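Local coordinates for Fe-regulated protein B (Neisseria meningitidis, PDB 4AIP) that acts as a TonB-dependent iron transporter of the outer membrane, probably taking up iron in siderophore-bound form, at residues Lys77-Ala82 with Phe691-Pro696. Residues are numbered along the deposited sequence; the frame is centred on the assembly and turned at random.
Sequences KDESTA and FANWKP
E79, in the plug of this TonB-dependent transporter, lies across N693 and reaches K695 on the inner side of the surrounding β-barrel. The plug segment 77–82 turns back through a type I turn from K77 to S80, closed by the bond from S80 N to K77 O, and the E79 side chain points from this turn toward N693 on barrel strand 681–694.

The ionic part is a salt bridge of 3.1 Å between K695 NZ and E79 OE2. The ammonium meets OE2 on its anti side, 23° out of the carboxylate plane, and also bonds N703. K695 runs extended as far as CE and then bends at chi4 (-61°), which turns NZ to the carboxylate. D78 OD1 forms another plug-to-barrel salt bridge, with R188 on strand 185–194.

Packing is carried by the E79 side chain over the amide of N693. CG of E79 sits 3.4 Å from N693 OD1, and the carboxylate and amide planes stack 27° apart. The first torsion of N693 turns its amide away from the backbone N and against the E79 chain, where R643 binds OD1 and N703 and N705 take the ND2 hydrogens, fixing its rotation.

Water completes the interface: a single molecule donates to the backbone oxygens of both segments, 2.7 Å from E79 O and 3.1 Å from A692 O.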
ATOM      1  N   LYS B  77     -23.932  -0.567 -17.282  1.00 10.06           N
ATOM      2  CA  LYS B  77     -22.848  -1.120 -16.433  1.00  9.18           C
ATOM      3  C   LYS B  77     -23.106  -0.933 -14.903  1.00  9.58           C
ATOM      4  O   LYS B  77     -22.770  -1.833 -14.052  1.00  8.24           O
ATOM      5  CB  LYS B  77     -21.537  -0.444 -16.847  1.00  8.31           C
ATOM      6  CG  LYS B  77     -20.319  -1.244 -16.668  1.00  6.96           C
ATOM      7  CD  LYS B  77     -19.112  -0.359 -17.001  1.00  7.86           C
ATOM      8  CE  LYS B  77     -18.719   0.460 -15.701  1.00  7.89           C
ATOM      9  NZ  LYS B  77     -18.057   1.729 -16.139  1.00 13.45           N
ATOM     10  N   ASP B  78     -23.744   0.198 -14.536  1.00  8.57           N
ATOM     11  CA  ASP B  78     -24.036   0.404 -13.117  1.00  9.41           C
ATOM     12  C   ASP B  78     -25.110  -0.542 -12.603  1.00 10.88           C
ATOM     13  O   ASP B  78     -25.276  -0.658 -11.368  1.00 11.16           O
ATOM     14  CB  ASP B  78     -24.509   1.828 -12.826  1.00  9.85           C
ATOM     15  CG  ASP B  78     -23.384   2.873 -12.869  1.00 11.04           C
ATOM     16  OD1 ASP B  78     -22.161   2.528 -12.824  1.00 17.50           O
ATOM     17  OD2 ASP B  78     -23.805   4.044 -12.965  1.00  9.32           O
ATOM     18  N   GLU B  79     -25.850  -1.195 -13.524  1.00  9.44           N
ATOM     19  CA  GLU B  79     -26.883  -2.149 -13.112  1.00  8.72           C
ATOM     20  C   GLU B  79     -26.377  -3.581 -13.112  1.00  8.60           C
ATOM     21  O   GLU B  79     -27.113  -4.537 -12.827  1.00  9.04           O
ATOM     22  CB  GLU B  79     -28.099  -2.031 -14.006  1.00  8.59           C
ATOM     23  CG  GLU B  79     -28.763  -0.654 -13.937  1.00  8.83           C
ATOM     24  CD  GLU B  79     -29.785  -0.447 -15.018  1.00 13.02           C
ATOM     25  OE1 GLU B  79     -29.992  -1.361 -15.867  1.00 16.38           O
ATOM     26  OE2 GLU B  79     -30.390   0.650 -15.032  1.00 14.73           O
ATOM     27  N   SER B  80     -25.113  -3.726 -13.486  1.00  8.30           N
ATOM     28  CA  SER B  80     -24.479  -5.036 -13.594  1.00  8.08           C
ATOM     29  C   SER B  80     -23.620  -5.275 -12.373  1.00  9.66           C
ATOM     30  O   SER B  80     -23.222  -4.343 -11.685  1.00 13.70           O
ATOM     31  CB  SER B  80     -23.573  -5.053 -14.806  1.00  7.01           C
ATOM     32  OG  SER B  80     -22.781  -6.250 -14.751  1.00  5.91           O
ATOM     33  N   THR B  81     -23.248  -6.517 -12.164  1.00  9.62           N
ATOM     34  CA  THR B  81     -22.508  -6.956 -10.996  1.00  8.58           C
ATOM     35  C   THR B  81     -21.122  -7.358 -11.489  1.00  8.84           C
ATOM     36  O   THR B  81     -20.263  -7.713 -10.682  1.00 11.20           O
ATOM     37  CB  THR B  81     -23.308  -8.151 -10.506  1.00  9.98           C
ATOM     38  OG1 THR B  81     -23.525  -8.117  -9.074  1.00 13.09           O
ATOM     39  CG2 THR B  81     -22.802  -9.425 -10.971  1.00  7.66           C
ATOM     40  N   ALA B  82     -20.893  -7.298 -12.807  1.00  7.80           N
ATOM     41  CA  ALA B  82     -19.612  -7.766 -13.397  1.00  9.15           C
ATOM     42  C   ALA B  82     -18.439  -6.842 -13.018  1.00  9.47           C
ATOM     43  O   ALA B  82     -18.614  -5.628 -12.847  1.00  8.56           O
ATOM     44  CB  ALA B  82     -19.750  -7.885 -14.959  1.00  7.38           C
ATOM     45  N   PHE B 691     -30.216 -12.261 -12.505  1.00 13.81           N
ATOM     46  CA  PHE B 691     -29.709 -11.022 -11.869  1.00 15.32           C
ATOM     47  C   PHE B 691     -30.885 -10.204 -11.514  1.00 16.51           C
ATOM     48  O   PHE B 691     -31.998 -10.437 -12.057  1.00 17.63           O
ATOM     49  CB  PHE B 691     -28.829 -10.175 -12.820  1.00 14.80           C
ATOM     50  CG  PHE B 691     -29.531  -9.804 -14.146  1.00 16.48           C
ATOM     51  CD1 PHE B 691     -30.325  -8.652 -14.255  1.00 14.46           C
ATOM     52  CD2 PHE B 691     -29.419 -10.661 -15.260  1.00 15.16           C
ATOM     53  CE1 PHE B 691     -30.995  -8.354 -15.488  1.00 17.37           C
ATOM     54  CE2 PHE B 691     -30.071 -10.388 -16.492  1.00 19.49           C
ATOM     55  CZ  PHE B 691     -30.844  -9.244 -16.625  1.00 20.91           C
ATOM     56  N   ALA B 692     -30.622  -9.197 -10.674  1.00 15.10           N
ATOM     57  CA  ALA B 692     -31.593  -8.225 -10.313  1.00 14.19           C
ATOM     58  C   ALA B 692     -30.875  -6.869 -10.133  1.00 15.95           C
ATOM     59  O   ALA B 692     -29.776  -6.807  -9.570  1.00 15.77           O
ATOM     60  CB  ALA B 692     -32.258  -8.669  -9.041  1.00 15.14           C
ATOM     61  N   ASN B 693     -31.509  -5.792 -10.602  1.00 15.71           N
ATOM     62  CA  ASN B 693     -31.081  -4.435 -10.300  1.00 16.07           C
ATOM     63  C   ASN B 693     -32.211  -3.672  -9.574  1.00 17.50           C
ATOM     64  O   ASN B 693     -33.315  -3.463 -10.119  1.00 17.20           O
ATOM     65  CB  ASN B 693     -30.682  -3.717 -11.594  1.00 15.34           C
ATOM     66  CG  ASN B 693     -30.559  -2.204 -11.435  1.00 15.30           C
ATOM     67  OD1 ASN B 693     -31.392  -1.460 -11.914  1.00 12.21           O
ATOM     68  ND2 ASN B 693     -29.504  -1.751 -10.775  1.00 13.29           N
ATOM     69  N   TRP B 694     -31.967  -3.274  -8.338  1.00 17.86           N
ATOM     70  CA  TRP B 694     -32.924  -2.330  -7.749  1.00 19.03           C
ATOM     71  C   TRP B 694     -32.447  -0.970  -7.409  1.00 18.84           C
ATOM     72  O   TRP B 694     -31.272  -0.764  -7.063  1.00 19.68           O
ATOM     73  CB  TRP B 694     -33.893  -2.947  -6.725  1.00 18.78           C
ATOM     74  CG  TRP B 694     -33.759  -2.827  -5.297  1.00 18.33           C
ATOM     75  CD1 TRP B 694     -32.837  -3.459  -4.479  1.00 29.47           C
ATOM     76  CD2 TRP B 694     -34.669  -2.153  -4.411  1.00 16.06           C
ATOM     77  NE1 TRP B 694     -33.082  -3.142  -3.114  1.00 24.60           N
ATOM     78  CE2 TRP B 694     -34.182  -2.329  -3.063  1.00 17.86           C
ATOM     79  CE3 TRP B 694     -35.759  -1.329  -4.628  1.00 21.93           C
ATOM     80  CZ2 TRP B 694     -34.806  -1.795  -1.957  1.00 19.64           C
ATOM     81  CZ3 TRP B 694     -36.396  -0.777  -3.512  1.00 29.32           C
ATOM     82  CH2 TRP B 694     -35.908  -1.015  -2.181  1.00 24.39           C
ATOM     83  N   LYS B 695     -33.372  -0.047  -7.604  1.00 17.06           N
ATOM     84  CA  LYS B 695     -33.096   1.327  -7.581  1.00 17.67           C
ATOM     85  C   LYS B 695     -34.032   1.825  -6.537  1.00 17.86           C
ATOM     86  O   LYS B 695     -35.118   2.330  -6.874  1.00 19.91           O
ATOM     87  CB  LYS B 695     -33.441   1.973  -8.930  1.00 18.32           C
ATOM     88  CG  LYS B 695     -32.450   1.752 -10.078  1.00 14.01           C
ATOM     89  CD  LYS B 695     -32.983   2.423 -11.324  1.00 10.06           C
ATOM     90  CE  LYS B 695     -32.255   1.932 -12.555  1.00 10.05           C
ATOM     91  NZ  LYS B 695     -30.794   2.270 -12.430  1.00 11.26           N
ATOM     92  N   PRO B 696     -33.633   1.720  -5.267  1.00 16.53           N
ATOM     93  CA  PRO B 696     -34.507   1.998  -4.138  1.00 16.93           C
ATOM     94  C   PRO B 696     -34.969   3.443  -4.034  1.00 19.20           C
ATOM     95  O   PRO B 696     -35.880   3.742  -3.272  1.00 19.18           O
ATOM     96  CB  PRO B 696     -33.619   1.642  -2.945  1.00 17.38           C
ATOM     97  CG  PRO B 696     -32.482   0.796  -3.512  1.00 16.98           C
ATOM     98  CD  PRO B 696     -32.261   1.430  -4.824  1.00 17.44           C
TER
HETATM   99  O   HOH W   1     -27.601  -7.024 -11.762  1.00 17.05           O